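Local coordinates for protein Ps01740 (Pseudomonas sp. UW4, PDB 5UIF) that is a trimeric homologue of cis-3-chloroacrylic acid dehalogenase in the tautomerase superfamily and probably acts as a hydrolytic dehalogenase or tautomerase on small unsaturated acids, at residues H77-L80 / R81-D85; T91-A95 / N96-V100. All coordinates share one frame; numbering follows the deposited sequence.

Contact 1 (H77-L80 / R81-D85); sequences HAIL and RAITD
His77 and Arg81 stand one helical turn apart and run alongside each other on the helix face turned to the second subunit, though both remain exposed. The imidazole, its CG anti to the backbone N (chi1 174°), is carried along the helix flank until NE2 lies 3.9 Å from CG of Arg81; the arginine chain, bent at chi2, then leads its guanidinium away, and the two flat groups are turned 58° from each other. Beneath them Arg81 N donates to His77 O at 2.9 Å. Ala78 repeats the i to i+4 bond one step on: Ala82 N reaches Ala78 O from above the carbonyl plane. Ile79 faces the interior, where its CG2 branch meets CD1 of Ile83 at 3.7 Å, the two side chains running parallel one turn apart, while Ile83 N bonds to Ile79 O. Leu80 O takes two donors: the backbone N of Thr84 at 3.2 Å and the hydroxyl OG1 of the same residue at 2.7 Å, arriving from opposite faces of the carbonyl plane. With OG1 beside its own backbone N (chi1 -53°), the buried threonine folds its hydroxyl back against the preceding turn. A valine in place of Thr84 would probably leave Leu80 O with the backbone N-H as its one donor here and set a methyl against that oxygen. This amphipathic stretch belongs to helix 73-91 of a beta-alpha-beta unit. On strand 98-105, Ile79 rests on Val102, Thr84 on Val100 and Leu80 on both; Ile79 and Ile83 touch Tyr3 of strand 2-8, and Ala78 and Ala82 meet Glu31 and Ile27 of the neighbouring helix 14-32, while His77, Arg81 and Thr84 pack on Met111 of the second subunit.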
ATOM      1  N   HIS A  77       2.963   9.081 -18.170  1.00 47.56           N
ATOM      2  CA  HIS A  77       1.682   9.701 -18.498  1.00 47.00           C
ATOM      3  C   HIS A  77       0.849   8.814 -19.416  1.00 45.35           C
ATOM      4  O   HIS A  77      -0.371   8.723 -19.267  1.00 44.22           O
ATOM      5  CB  HIS A  77       1.904  11.065 -19.153  1.00 49.43           C
ATOM      6  CG  HIS A  77       0.648  11.707 -19.654  1.00 50.70           C
ATOM      7  ND1 HIS A  77      -0.224  12.384 -18.828  1.00 50.94           N
ATOM      8  CD2 HIS A  77       0.114  11.772 -20.897  1.00 51.91           C
ATOM      9  CE1 HIS A  77      -1.239  12.839 -19.540  1.00 52.03           C
ATOM     10  NE2 HIS A  77      -1.058  12.481 -20.799  1.00 52.91           N
ATOM     11  N   ALA A  78       1.517   8.162 -20.363  1.00 45.35           N
ATOM     12  CA  ALA A  78       0.850   7.257 -21.291  1.00 44.50           C
ATOM     13  C   ALA A  78       0.245   6.073 -20.545  1.00 42.02           C
ATOM     14  O   ALA A  78      -0.837   5.596 -20.890  1.00 41.58           O
ATOM     15  CB  ALA A  78       1.823   6.774 -22.355  1.00 45.98           C
ATOM     16  N   ILE A  79       0.947   5.606 -19.519  1.00 40.59           N
ATOM     17  CA  ILE A  79       0.455   4.516 -18.687  1.00 38.90           C
ATOM     18  C   ILE A  79      -0.730   4.985 -17.847  1.00 37.78           C
ATOM     19  O   ILE A  79      -1.743   4.294 -17.750  1.00 36.30           O
ATOM     20  CB  ILE A  79       1.556   3.965 -17.762  1.00 38.54           C
ATOM     21  CG1 ILE A  79       2.733   3.447 -18.589  1.00 39.91           C
ATOM     22  CG2 ILE A  79       1.006   2.859 -16.876  1.00 37.42           C
ATOM     23  CD1 ILE A  79       3.887   2.935 -17.758  1.00 40.42           C
ATOM     24  N   LEU A  80      -0.592   6.166 -17.248  1.00 39.15           N
ATOM     25  CA  LEU A  80      -1.655   6.759 -16.439  1.00 39.87           C
ATOM     26  C   LEU A  80      -2.951   6.916 -17.225  1.00 41.03           C
ATOM     27  O   LEU A  80      -4.019   6.506 -16.767  1.00 40.37           O
ATOM     28  CB  LEU A  80      -1.216   8.124 -15.900  1.00 40.82           C
ATOM     29  CG  LEU A  80      -0.258   8.150 -14.710  1.00 41.01           C
ATOM     30  CD1 LEU A  80       0.267   9.557 -14.485  1.00 42.21           C
ATOM     31  CD2 LEU A  80      -0.958   7.642 -13.463  1.00 40.84           C
ATOM     32  N   ARG A  81      -2.843   7.511 -18.408  1.00 42.93           N
ATOM     33  CA  ARG A  81      -3.998   7.790 -19.255  1.00 45.27           C
ATOM     34  C   ARG A  81      -4.727   6.528 -19.694  1.00 44.94           C
ATOM     35  O   ARG A  81      -5.952   6.439 -19.593  1.00 45.63           O
ATOM     36  CB  ARG A  81      -3.564   8.583 -20.489  1.00 48.06           C
ATOM     37  CG  ARG A  81      -4.050  10.018 -20.498  1.00 51.03           C
ATOM     38  CD  ARG A  81      -5.561  10.071 -20.642  1.00 52.96           C
ATOM     39  NE  ARG A  81      -6.095  11.374 -20.265  1.00 56.45           N
ATOM     40  CZ  ARG A  81      -6.766  11.608 -19.144  1.00 57.37           C
ATOM     41  NH1 ARG A  81      -6.997  10.620 -18.290  1.00 55.44           N
ATOM     42  NH2 ARG A  81      -7.212  12.829 -18.878  1.00 60.43           N
ATOM     43  N   ALA A  82      -3.964   5.557 -20.184  1.00 44.36           N
ATOM     44  CA  ALA A  82      -4.527   4.327 -20.726  1.00 44.35           C
ATOM     45  C   ALA A  82      -5.284   3.530 -19.668  1.00 43.25           C
ATOM     46  O   ALA A  82      -6.391   3.056 -19.914  1.00 43.37           O
ATOM     47  CB  ALA A  82      -3.428   3.476 -21.343  1.00 44.70           C
ATOM     48  N   ILE A  83      -4.682   3.389 -18.491  1.00 42.82           N
ATOM     49  CA  ILE A  83      -5.309   2.669 -17.388  1.00 43.31           C
ATOM     50  C   ILE A  83      -6.614   3.341 -16.964  1.00 43.65           C
ATOM     51  O   ILE A  83      -7.624   2.672 -16.740  1.00 44.07           O
ATOM     52  CB  ILE A  83      -4.363   2.570 -16.172  1.00 43.54           C
ATOM     53  CG1 ILE A  83      -3.166   1.674 -16.498  1.00 42.88           C
ATOM     54  CG2 ILE A  83      -5.102   2.037 -14.953  1.00 44.26           C
ATOM     55  CD1 ILE A  83      -2.164   1.563 -15.367  1.00 42.08           C
ATOM     56  N   THR A  84      -6.587   4.666 -16.871  1.00 43.61           N
ATOM     57  CA  THR A  84      -7.761   5.439 -16.475  1.00 44.17           C
ATOM     58  C   THR A  84      -8.901   5.289 -17.480  1.00 44.60           C
ATOM     59  O   THR A  84     -10.048   5.052 -17.098  1.00 45.53           O
ATOM     60  CB  THR A  84      -7.422   6.934 -16.321  1.00 45.15           C
ATOM     61  OG1 THR A  84      -6.302   7.085 -15.440  1.00 44.65           O
ATOM     62  CG2 THR A  84      -8.613   7.697 -15.764  1.00 46.71           C
ATOM     63  N   ASP A  85      -8.578   5.427 -18.764  1.00 43.79           N
ATOM     64  CA  ASP A  85      -9.567   5.287 -19.830  1.00 44.34           C
ATOM     65  C   ASP A  85     -10.185   3.895 -19.839  1.00 43.86           C
ATOM     66  O   ASP A  85     -11.392   3.741 -20.030  1.00 45.17           O
ATOM     67  CB  ASP A  85      -8.934   5.581 -21.192  1.00 45.04           C
ATOM     68  CG  ASP A  85      -8.741   7.064 -21.440  1.00 47.20           C
ATOM     69  OD1 ASP A  85      -9.496   7.870 -20.856  1.00 49.30           O
ATOM     70  OD2 ASP A  85      -7.837   7.424 -22.223  1.00 46.92           O
TER

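Contact 2 (T91-A95 / N96-V100); sequences TGADA and NAVVV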
ATOM      1  N   THR A  91     -15.893  -0.334 -16.201  1.00 41.82           N
ATOM      2  CA  THR A  91     -16.759  -0.214 -15.033  1.00 43.58           C
ATOM      3  C   THR A  91     -17.908   0.771 -15.230  1.00 46.94           C
ATOM      4  O   THR A  91     -19.021   0.541 -14.754  1.00 49.71           O
ATOM      5  CB  THR A  91     -15.953   0.223 -13.798  1.00 41.59           C
ATOM      6  OG1 THR A  91     -15.370   1.510 -14.036  1.00 40.56           O
ATOM      7  CG2 THR A  91     -14.848  -0.776 -13.512  1.00 39.05           C
ATOM      8  N   GLY A  92     -17.636   1.869 -15.928  1.00 46.49           N
ATOM      9  CA  GLY A  92     -18.621   2.922 -16.101  1.00 48.31           C
ATOM     10  C   GLY A  92     -18.534   3.934 -14.976  1.00 47.88           C
ATOM     11  O   GLY A  92     -19.467   4.702 -14.738  1.00 49.95           O
ATOM     12  N   ALA A  93     -17.400   3.934 -14.284  1.00 46.02           N
ATOM     13  CA  ALA A  93     -17.188   4.818 -13.145  1.00 46.32           C
ATOM     14  C   ALA A  93     -16.982   6.263 -13.585  1.00 48.07           C
ATOM     15  O   ALA A  93     -16.705   6.536 -14.752  1.00 48.37           O
ATOM     16  CB  ALA A  93     -15.998   4.341 -12.324  1.00 43.50           C
ATOM     17  N   ASP A  94     -17.122   7.184 -12.637  1.00 49.73           N
ATOM     18  CA  ASP A  94     -16.899   8.600 -12.898  1.00 52.20           C
ATOM     19  C   ASP A  94     -15.410   8.914 -12.809  1.00 49.24           C
ATOM     20  O   ASP A  94     -14.705   8.376 -11.955  1.00 47.78           O
ATOM     21  CB  ASP A  94     -17.692   9.460 -11.908  1.00 57.51           C
ATOM     22  CG  ASP A  94     -17.799  10.914 -12.343  1.00 63.02           C
ATOM     23  OD1 ASP A  94     -16.875  11.420 -13.014  1.00 62.99           O
ATOM     24  OD2 ASP A  94     -18.818  11.554 -12.008  1.00 68.19           O
ATOM     25  N   ALA A  95     -14.940   9.791 -13.692  1.00 49.09           N
ATOM     26  CA  ALA A  95     -13.534  10.182 -13.722  1.00 47.91           C
ATOM     27  C   ALA A  95     -13.114  10.849 -12.416  1.00 49.49           C
ATOM     28  O   ALA A  95     -11.952  10.775 -12.015  1.00 48.86           O
ATOM     29  CB  ALA A  95     -13.269  11.108 -14.897  1.00 49.01           C
ATOM     30  N   ASN A  96     -14.068  11.499 -11.756  1.00 51.43           N
ATOM     31  CA  ASN A  96     -13.810  12.161 -10.484  1.00 52.78           C
ATOM     32  C   ASN A  96     -13.791  11.178  -9.319  1.00 50.97           C
ATOM     33  O   ASN A  96     -13.467  11.546  -8.190  1.00 51.54           O
ATOM     34  CB  ASN A  96     -14.855  13.248 -10.230  1.00 57.13           C
ATOM     35  CG  ASN A  96     -14.775  14.379 -11.235  1.00 60.45           C
ATOM     36  OD1 ASN A  96     -13.692  14.735 -11.700  1.00 61.45           O
ATOM     37  ND2 ASN A  96     -15.924  14.949 -11.579  1.00 63.11           N
ATOM     38  N   ALA A  97     -14.143   9.927  -9.598  1.00 49.17           N
ATOM     39  CA  ALA A  97     -14.138   8.883  -8.579  1.00 48.35           C
ATOM     40  C   ALA A  97     -13.133   7.788  -8.928  1.00 45.78           C
ATOM     41  O   ALA A  97     -13.225   6.665  -8.434  1.00 44.68           O
ATOM     42  CB  ALA A  97     -15.531   8.295  -8.413  1.00 49.58           C
ATOM     43  N   VAL A  98     -12.177   8.127  -9.787  1.00 44.74           N
ATOM     44  CA  VAL A  98     -11.126   7.197 -10.182  1.00 42.30           C
ATOM     45  C   VAL A  98      -9.754   7.853 -10.058  1.00 42.57           C
ATOM     46  O   VAL A  98      -9.513   8.916 -10.630  1.00 44.27           O
ATOM     47  CB  VAL A  98     -11.321   6.697 -11.627  1.00 41.66           C
ATOM     48  CG1 VAL A  98     -10.106   5.908 -12.085  1.00 40.08           C
ATOM     49  CG2 VAL A  98     -12.582   5.855 -11.737  1.00 41.93           C
ATOM     50  N   VAL A  99      -8.859   7.219  -9.307  1.00 41.57           N
ATOM     51  CA  VAL A  99      -7.517   7.753  -9.104  1.00 42.14           C
ATOM     52  C   VAL A  99      -6.451   6.733  -9.493  1.00 41.39           C
ATOM     53  O   VAL A  99      -6.454   5.603  -9.005  1.00 40.92           O
ATOM     54  CB  VAL A  99      -7.294   8.180  -7.639  1.00 42.50           C
ATOM     55  CG1 VAL A  99      -5.855   8.624  -7.425  1.00 42.71           C
ATOM     56  CG2 VAL A  99      -8.262   9.289  -7.254  1.00 44.48           C
ATOM     57  N   VAL A 100      -5.545   7.137 -10.377  1.00 41.74           N
ATOM     58  CA  VAL A 100      -4.459   6.268 -10.816  1.00 40.61           C
ATOM     59  C   VAL A 100      -3.106   6.912 -10.528  1.00 41.20           C
ATOM     60  O   VAL A 100      -2.894   8.087 -10.827  1.00 42.64           O
ATOM     61  CB  VAL A 100      -4.563   5.943 -12.321  1.00 41.26           C
ATOM     62  CG1 VAL A 100      -3.450   4.992 -12.741  1.00 40.71           C
ATOM     63  CG2 VAL A 100      -5.924   5.348 -12.644  1.00 41.00           C
TER
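Asp94 reaches forward over the turn to Asn96. Its CB lies 4.3 Å from CB of Ala97. CG swings anti to the backbone N (chi1 -165°), which sets the carboxylate against the backbone N-H of Asn96. At the tip, OD1 accepts from Asn96 N at 3.1 Å, a nearly straight bond (174°) whose donor stands above the carboxylate plane; the same oxygen passes 3.9 Å from CB of Asn96, and the carboxylate and the asparagine amide lie alongside each other with their planes 30° apart. This is an Asx turn. The backbone carbonyl of Asp94 closes a type I beta turn over Asp94-Ala97: its O accepts from Ala97 N at 2.9 Å, the donor well above the carbonyl plane, and also lies 3.3 Å from CG2 of Val98. The Val98 methyl touches CB of Ala93 at 3.8 Å as well, and a weak bond links Val98 N to Ala95 O. Just upstream, Ala93 N donates to Thr91 OG1 in an ST turn that spans Gly92, the first residue to leave the helix, with positive phi. The turn thus joins helix 73-91 to strand 98-105: Ala95 leans on Met88 and Val98 on Tyr87 of the helix, while the backbones of Ala97 and Val99 pair with strand 61-68.

In the fold
Contact 1 comes first along the chain, in the middle of helix 73-91; contact 2 follows, spanning the end of that helix, the turn and the start of strand 98-105. Their centres lie about 12 Å apart, yet they touch: Leu80 CD2 comes within 3.3 Å of Val100 O, and Ile83 CG2 packs on Val100 CG1 at 4.0 Å. Together they cover the middle of the helix and the return from it into the strand, in the crossover from strand 61-68 to strand 98-105, one of the two beta-alpha-beta units of the tautomerase fold. Both also reach the second subunit, where Val100 extends the sheet in an antiparallel ladder, so the unit helps build the trimer.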